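Local coordinates for protein pyruvate kinase (Toxoplasma gondii, PDB 3GG8) that catalyses the final step of glycolysis, transfer of the phosphoryl group of phosphoenolpyruvate to ADP, giving pyruvate and ATP, at residues 314-319 against 361-366; 35-40 against 369-374; 61-66 against 447-452. One frame throughout, in Å; residues are numbered along the deposited sequence.

Interaction 1. Residues 314-319 against 361-366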
# COMPACT_ATOMS: atom_id res chain seq x y z
N GLN C 314 -16.04 33.32 -14.21
CA GLN C 314 -17.27 32.60 -14.02
C GLN C 314 -17.32 31.86 -12.68
O GLN C 314 -17.66 30.68 -12.63
CB GLN C 314 -17.48 31.64 -15.18
CG GLN C 314 -17.28 32.27 -16.54
CD GLN C 314 -17.67 31.34 -17.65
OE1 GLN C 314 -17.43 30.13 -17.58
NE2 GLN C 314 -18.29 31.88 -18.68
N MET C 315 -16.98 32.58 -11.61
CA MET C 315 -16.94 32.02 -10.25
C MET C 315 -18.24 32.24 -9.48
O MET C 315 -19.02 31.30 -9.28
CB MET C 315 -15.73 32.59 -9.49
CG MET C 315 -14.39 32.14 -10.09
SD MET C 315 -14.04 30.38 -9.82
CE MET C 315 -13.25 30.50 -8.23
N LEU C 316 -18.48 33.48 -9.08
CA LEU C 316 -19.68 33.87 -8.35
C LEU C 316 -20.39 35.03 -9.07
O LEU C 316 -20.74 36.03 -8.45
CB LEU C 316 -19.29 34.29 -6.93
CG LEU C 316 -19.34 33.37 -5.71
CD1 LEU C 316 -19.13 31.93 -6.02
CD2 LEU C 316 -18.37 33.85 -4.64
N GLU C 317 -20.63 34.87 -10.36
CA GLU C 317 -20.98 36.02 -11.20
C GLU C 317 -22.34 36.64 -10.92
O GLU C 317 -22.51 37.85 -11.10
CB GLU C 317 -20.70 35.75 -12.68
CG GLU C 317 -19.20 35.47 -12.90
CD GLU C 317 -18.59 36.07 -14.16
OE1 GLU C 317 -19.31 36.17 -15.18
OE2 GLU C 317 -17.36 36.41 -14.14
N SER C 318 -23.28 35.84 -10.42
CA SER C 318 -24.62 36.33 -10.09
C SER C 318 -24.61 37.31 -8.91
O SER C 318 -25.55 38.06 -8.71
CB SER C 318 -25.57 35.17 -9.79
OG SER C 318 -25.34 34.65 -8.49
N MET C 319 -23.53 37.27 -8.13
CA MET C 319 -23.40 38.15 -6.95
C MET C 319 -23.01 39.59 -7.29
O MET C 319 -22.97 40.46 -6.41
CB MET C 319 -22.43 37.54 -5.93
CG MET C 319 -22.95 36.27 -5.28
SD MET C 319 -21.89 35.79 -3.90
CE MET C 319 -22.52 36.83 -2.59
N GLU C 361 -16.82 37.33 1.76
CA GLU C 361 -17.21 36.48 2.88
C GLU C 361 -17.81 35.16 2.39
O GLU C 361 -17.57 34.10 2.98
CB GLU C 361 -18.25 37.17 3.78
CG GLU C 361 -17.92 38.60 4.19
CD GLU C 361 -18.89 39.15 5.23
OE1 GLU C 361 -18.41 39.74 6.23
OE2 GLU C 361 -20.12 38.99 5.06
N THR C 362 -18.61 35.24 1.33
CA THR C 362 -19.31 34.07 0.78
C THR C 362 -18.31 33.07 0.21
O THR C 362 -18.42 31.86 0.45
CB THR C 362 -20.36 34.51 -0.26
OG1 THR C 362 -21.29 35.40 0.36
CG2 THR C 362 -21.11 33.33 -0.86
N MET C 363 -17.32 33.56 -0.53
CA MET C 363 -16.30 32.67 -1.06
C MET C 363 -15.44 32.05 0.02
O MET C 363 -15.00 30.93 -0.14
CB MET C 363 -15.42 33.38 -2.10
CG MET C 363 -14.79 32.35 -3.06
SD MET C 363 -14.37 33.04 -4.66
CE MET C 363 -13.05 34.12 -4.13
N ALA C 364 -15.17 32.80 1.09
CA ALA C 364 -14.45 32.28 2.27
C ALA C 364 -15.25 31.16 2.90
O ALA C 364 -14.68 30.14 3.31
CB ALA C 364 -14.22 33.39 3.28
N ARG C 365 -16.57 31.34 2.98
CA ARG C 365 -17.48 30.31 3.50
C ARG C 365 -17.49 29.07 2.60
O ARG C 365 -17.41 27.97 3.11
CB ARG C 365 -18.90 30.85 3.64
CG ARG C 365 -19.17 31.66 4.89
CD ARG C 365 -20.65 32.02 4.98
NE ARG C 365 -20.94 33.37 4.49
CZ ARG C 365 -20.93 34.47 5.25
NH1 ARG C 365 -21.20 35.66 4.71
NH2 ARG C 365 -20.66 34.38 6.55
N ILE C 366 -17.57 29.25 1.28
CA ILE C 366 -17.59 28.12 0.34
C ILE C 366 -16.26 27.38 0.38
O ILE C 366 -16.23 26.16 0.30
CB ILE C 366 -17.87 28.54 -1.12
CG1 ILE C 366 -19.25 29.17 -1.26
CG2 ILE C 366 -17.77 27.33 -2.06
CD1 ILE C 366 -19.37 30.05 -2.51
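Leu316 fills the middle of this contact, its two methyl groups parted between two residues of helix 356-371. CD2 crosses Met363 and comes within 3.9 Å of its CB, while CD1 of Leu316 meets CD1 of Ile366 end to end at 4.0 Å. Met363 and Ile366 lie three positions apart on the helix, so the branched end of the leucine is held against one helical face. With torsions away from the staggered values (chi1 -96°, chi2 29°), the fork sets one methyl on Met363 and the other on Ile366. The other half of the tight part belongs to Met319. Its chain runs out straight through chi2 and then turns at chi3 (82°), and that last bend carries CE to 3.5 Å from OG1 of Thr362. A methyl against a hydroxyl is a packing contact; the polar need of OG1 is met within the helix by the backbone O of Ile358.

Toward the looser, partly exposed side the polar groups find partners beyond the interface. Gln314 OE1 takes a hydrogen bond from Arg327 of the second subunit, and Ser318 OG bonds with Glu329. On the helix, Arg365 pairs with Glu361 one turn back (NH1 to OE2, 3.5 Å) and makes a cation-pi contact with Trp33.

The contact therefore ties the loop after TIM-barrel strand 309-312 to helix 356-371, which comes after the eighth strand, 343-346, and the short helix 348-351. Val333 of helix 327-339 packs on Leu316, Met363 and Ile366, Pro325 touches both Met319 and Thr362, and Leu346 lies against Leu316 and Met363.

Interaction 2. Residues 35-40 against 369-374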
# COMPACT_ATOMS: atom_id res chain seq x y z
N ALA C 35 -10.72 30.88 8.86
CA ALA C 35 -9.52 30.06 8.95
C ALA C 35 -9.38 29.04 7.80
O ALA C 35 -8.54 28.13 7.86
CB ALA C 35 -9.42 29.38 10.31
N HIS C 36 -10.18 29.22 6.74
CA HIS C 36 -10.01 28.46 5.48
C HIS C 36 -8.58 28.61 4.93
O HIS C 36 -7.92 29.64 5.14
CB HIS C 36 -11.02 28.92 4.44
CG HIS C 36 -10.80 30.32 3.97
ND1 HIS C 36 -11.46 31.40 4.52
CD2 HIS C 36 -9.96 30.83 3.04
CE1 HIS C 36 -11.03 32.51 3.94
NE2 HIS C 36 -10.13 32.19 3.04
N ARG C 37 -8.12 27.58 4.21
CA ARG C 37 -6.74 27.50 3.71
C ARG C 37 -6.55 28.09 2.30
O ARG C 37 -5.51 28.69 2.00
CB ARG C 37 -6.27 26.05 3.77
CG ARG C 37 -6.78 25.27 4.98
CD ARG C 37 -6.10 25.70 6.28
NE ARG C 37 -4.65 25.52 6.21
CZ ARG C 37 -4.02 24.36 6.36
NH1 ARG C 37 -4.71 23.25 6.60
NH2 ARG C 37 -2.69 24.29 6.26
N THR C 38 -7.55 27.91 1.45
CA THR C 38 -7.57 28.51 0.10
C THR C 38 -7.42 30.05 0.13
O THR C 38 -8.02 30.71 0.98
CB THR C 38 -8.84 28.03 -0.69
OG1 THR C 38 -8.94 26.59 -0.60
CG2 THR C 38 -8.78 28.42 -2.14
N ARG C 39 -6.60 30.59 -0.76
CA ARG C 39 -6.31 32.03 -0.85
C ARG C 39 -7.32 32.74 -1.78
O ARG C 39 -7.78 32.17 -2.76
CB ARG C 39 -4.92 32.21 -1.46
CG ARG C 39 -3.76 32.29 -0.51
CD ARG C 39 -3.82 31.37 0.66
NE ARG C 39 -4.49 31.93 1.84
CZ ARG C 39 -4.03 32.90 2.62
NH1 ARG C 39 -4.73 33.28 3.67
NH2 ARG C 39 -2.87 33.52 2.36
N ILE C 40 -7.67 33.99 -1.47
CA ILE C 40 -8.70 34.68 -2.26
C ILE C 40 -8.12 35.89 -2.99
O ILE C 40 -7.50 36.77 -2.37
CB ILE C 40 -9.92 35.08 -1.39
CG1 ILE C 40 -10.61 33.82 -0.81
CG2 ILE C 40 -10.91 35.92 -2.19
CD1 ILE C 40 -11.67 34.11 0.21
N GLU C 369 -16.15 25.20 3.54
CA GLU C 369 -16.99 23.98 3.45
C GLU C 369 -16.40 22.92 2.55
O GLU C 369 -16.56 21.73 2.80
CB GLU C 369 -18.39 24.31 2.94
CG GLU C 369 -19.15 25.28 3.79
CD GLU C 369 -19.74 24.65 5.05
OE1 GLU C 369 -19.52 23.45 5.33
OE2 GLU C 369 -20.44 25.38 5.76
N ALA C 370 -15.74 23.36 1.47
CA ALA C 370 -15.08 22.44 0.53
C ALA C 370 -13.91 21.77 1.22
O ALA C 370 -13.68 20.59 1.05
CB ALA C 370 -14.61 23.19 -0.72
N GLU C 371 -13.18 22.55 1.99
CA GLU C 371 -12.03 22.06 2.74
C GLU C 371 -12.44 21.04 3.81
O GLU C 371 -11.64 20.21 4.22
CB GLU C 371 -11.25 23.23 3.32
CG GLU C 371 -10.42 23.95 2.26
CD GLU C 371 -10.03 25.36 2.66
OE1 GLU C 371 -9.68 26.16 1.75
OE2 GLU C 371 -10.06 25.66 3.86
N THR C 372 -13.70 21.11 4.23
CA THR C 372 -14.37 20.04 5.02
C THR C 372 -14.27 18.68 4.33
O THR C 372 -14.12 17.65 4.99
CB THR C 372 -15.85 20.43 5.27
OG1 THR C 372 -15.97 21.08 6.53
CG2 THR C 372 -16.79 19.25 5.20
N CYS C 373 -14.35 18.67 3.00
CA CYS C 373 -14.33 17.44 2.21
C CYS C 373 -12.95 16.83 2.01
O CYS C 373 -12.84 15.66 1.63
CB CYS C 373 -14.92 17.71 0.83
SG CYS C 373 -16.65 17.51 0.73
N VAL C 374 -11.90 17.62 2.23
CA VAL C 374 -10.54 17.19 1.88
C VAL C 374 -10.02 16.05 2.77
O VAL C 374 -10.07 16.13 4.01
CB VAL C 374 -9.55 18.40 1.84
CG1 VAL C 374 -8.13 17.93 1.59
CG2 VAL C 374 -9.97 19.40 0.76
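His36 begins the segment's approach to Glu371, a carboxylate near the end of helix 356-371, the long helix after the eighth strand of the TIM barrel; the segment leads into the first strand, so the contact joins the two ends of the barrel fold. His36 contributes carbon rather than its ring, with CA 3.2 Å and CB 3.4 Å from Glu371 OE2, while its ND1 is hydrogen-bonded to the backbone O of Trp33. At Arg37 the backbone N-H takes over, pointing almost straight at Glu371 OE2 (2.8 Å, 169°). The Arg37 side chain starts toward the carboxylate, its CG 3.5 Å from Glu371 OE2, but then folds back at chi2 and chi3. Its guanidinium is thus carried off to the backbone oxygens of Pro431 and Gly453, in the C-terminal domain.

Thr38 supplies two donors. Its backbone N reaches Glu371 OE1 at 2.8 Å, and both backbone bonds come in on the syn sides of the carboxylate, about 30° out of its plane. Two successive amides and a hydroxyl thus hold the buried group at both oxygens, which would be expected to favour its charged form. With OG1 beside the backbone N (chi1 -50°), the Thr38 hydroxyl shares OE1 with the amide, donating to it nearly along the C-O axis over 2.5 Å, a length probably somewhat short in the model.

Interaction 3. Residues 61-66 against 447-452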
# COMPACT_ATOMS: atom_id res chain seq x y z
N GLY C 61 -11.39 38.14 4.05
CA GLY C 61 -10.54 37.11 3.45
C GLY C 61 -9.70 37.49 2.24
O GLY C 61 -9.03 36.63 1.66
N MET C 62 -9.71 38.76 1.82
CA MET C 62 -8.88 39.18 0.67
C MET C 62 -7.39 39.04 0.99
O MET C 62 -6.93 39.56 2.00
CB MET C 62 -9.20 40.63 0.26
CG MET C 62 -8.24 41.22 -0.78
SD MET C 62 -8.87 42.74 -1.49
CE MET C 62 -8.51 43.94 -0.18
N ASN C 63 -6.64 38.33 0.13
CA ASN C 63 -5.20 38.18 0.27
C ASN C 63 -4.43 38.82 -0.88
O ASN C 63 -3.25 39.18 -0.74
CB ASN C 63 -4.81 36.70 0.35
CG ASN C 63 -5.64 35.93 1.36
OD1 ASN C 63 -6.36 35.00 0.98
ND2 ASN C 63 -5.54 36.30 2.64
N VAL C 64 -5.08 38.93 -2.04
CA VAL C 64 -4.41 39.46 -3.23
C VAL C 64 -5.33 40.46 -3.92
O VAL C 64 -6.54 40.21 -4.05
CB VAL C 64 -4.04 38.32 -4.24
CG1 VAL C 64 -3.32 38.89 -5.48
CG2 VAL C 64 -3.20 37.20 -3.55
N CYS C 65 -4.73 41.56 -4.37
CA CYS C 65 -5.39 42.60 -5.16
C CYS C 65 -4.96 42.58 -6.63
O CYS C 65 -3.81 42.91 -6.95
CB CYS C 65 -5.09 43.98 -4.57
SG CYS C 65 -5.58 44.12 -2.84
N ARG C 66 -5.91 42.24 -7.49
CA ARG C 66 -5.76 42.24 -8.93
C ARG C 66 -6.11 43.59 -9.55
O ARG C 66 -7.22 44.09 -9.37
CB ARG C 66 -6.66 41.17 -9.55
CG ARG C 66 -6.75 41.23 -11.08
CD ARG C 66 -7.41 39.97 -11.60
NE ARG C 66 -7.56 39.92 -13.05
CZ ARG C 66 -8.66 40.27 -13.71
NH1 ARG C 66 -9.72 40.71 -13.03
NH2 ARG C 66 -8.71 40.18 -15.04
N HIS C 447 4.70 37.16 -1.91
CA HIS C 447 4.56 36.04 -2.86
C HIS C 447 3.78 34.87 -2.26
O HIS C 447 3.09 34.14 -2.95
CB HIS C 447 5.92 35.58 -3.37
CG HIS C 447 6.63 36.59 -4.23
ND1 HIS C 447 7.99 36.76 -4.21
CD2 HIS C 447 6.15 37.48 -5.13
CE1 HIS C 447 8.34 37.69 -5.07
NE2 HIS C 447 7.24 38.16 -5.64
N LEU C 448 3.90 34.72 -0.95
CA LEU C 448 3.31 33.61 -0.22
C LEU C 448 1.81 33.75 0.01
O LEU C 448 1.17 32.83 0.50
CB LEU C 448 4.03 33.46 1.13
CG LEU C 448 5.10 32.38 1.39
CD1 LEU C 448 5.62 31.64 0.16
CD2 LEU C 448 6.23 32.96 2.21
N GLN C 449 1.25 34.90 -0.37
CA GLN C 449 -0.17 35.17 -0.15
C GLN C 449 -1.02 34.37 -1.14
O GLN C 449 -2.24 34.38 -1.08
CB GLN C 449 -0.46 36.66 -0.29
CG GLN C 449 0.30 37.53 0.71
CD GLN C 449 0.01 37.17 2.15
OE1 GLN C 449 -1.16 37.03 2.55
NE2 GLN C 449 1.06 37.04 2.94
N VAL C 450 -0.32 33.67 -2.02
CA VAL C 450 -0.90 32.94 -3.14
C VAL C 450 -0.84 31.40 -2.91
O VAL C 450 -1.28 30.61 -3.76
CB VAL C 450 -0.18 33.49 -4.43
CG1 VAL C 450 0.51 32.46 -5.21
CG2 VAL C 450 -1.11 34.40 -5.26
N ILE C 451 -0.34 31.00 -1.73
CA ILE C 451 -0.12 29.59 -1.37
C ILE C 451 -1.21 29.09 -0.39
O ILE C 451 -1.32 29.60 0.72
CB ILE C 451 1.30 29.38 -0.71
CG1 ILE C 451 2.45 30.01 -1.52
CG2 ILE C 451 1.61 27.89 -0.49
CD1 ILE C 451 2.52 29.55 -2.99
N ARG C 452 -2.00 28.09 -0.80
CA ARG C 452 -3.00 27.48 0.08
C ARG C 452 -2.37 26.92 1.37
O ARG C 452 -1.38 26.20 1.31
CB ARG C 452 -3.80 26.38 -0.62
CG ARG C 452 -5.04 25.98 0.16
CD ARG C 452 -5.49 24.53 -0.01
NE ARG C 452 -6.23 24.34 -1.24
CZ ARG C 452 -7.10 23.36 -1.48
NH1 ARG C 452 -7.39 22.44 -0.58
NH2 ARG C 452 -7.68 23.32 -2.66
O HOH W 1 -3.44 38.21 3.08
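Val64 and Val450 make the apolar part of this meeting between the barrel and the C-terminal domain. Their CG2 methyls face each other at 3.9 Å, the two side chains crossing at a slant. Val64 has CG1 anti to its backbone N (chi1 -179°), which leaves CG2 as the branch directed at the other segment. The same methyl rests 3.9 Å from the backbone O of Gln449.

A second group of contacts sets carbon against backbone carbonyl, in a reciprocal way. CB of Asn63 lies 3.7 Å from the O of Gln449, and CB of Gln449 lies 3.8 Å from the O of Asn63. These two residues are also where the backbones come closest, CA to CA 5.9 Å, so the short 3-10 turn 448-450 sits directly beside Asn63 and Val64.

The polar link across the contact runs through a water. Asn63 ND2 donates to it over 2.9 Å, and the water in turn donates to Gln449 OE1 over 2.6 Å. Gln449 folds at chi2 (-59°), turning its amide back toward the water instead of running out straight. The far ends of both amides are fixed by main chain: Asn63 OD1 accepts from the N of Ile40, and Gln449 NE2 donates to the O of Ile445. These bonds fix which way round each amide is turned, and the water completes the bridge.

In the fold, strand 62-68 is the second of the barrel, lying between strands 39-43 and 97-101, with Gly61 closing helix 51-60 before it in a Schellman motif. The turn opposite joins helix 442-447 to strand 454-458, outermost in the C-terminal sheet of this chain, whose Thr456 packs on Gln449, and Pro308, just ahead of strand 309-312, touches Val450.

Interactions 1 and 2 share helix 356-371, with centres about 13 Å apart, and meet where Ile40 CG2 packs on Met363 CE (3.4 Å). Both also touch the second subunit, which interaction 3 does not. Interaction 2 joins interaction 3 through neighbouring strands 39-43 and 62-68: the O of Ile40 lies 3.3 Å from the N of Val64, a probable hydrogen bond. Interactions 1 and 3 stay apart, about 5 Å between nearest atoms. In pyruvate kinases the active site lies at the C-terminal ends of the barrel strands. Segment 314-319 follows such an end, whereas the touching residues of 35-40 and 61-66 lie at or near the N-terminal ends of their strands, on the side of the C-terminal domain.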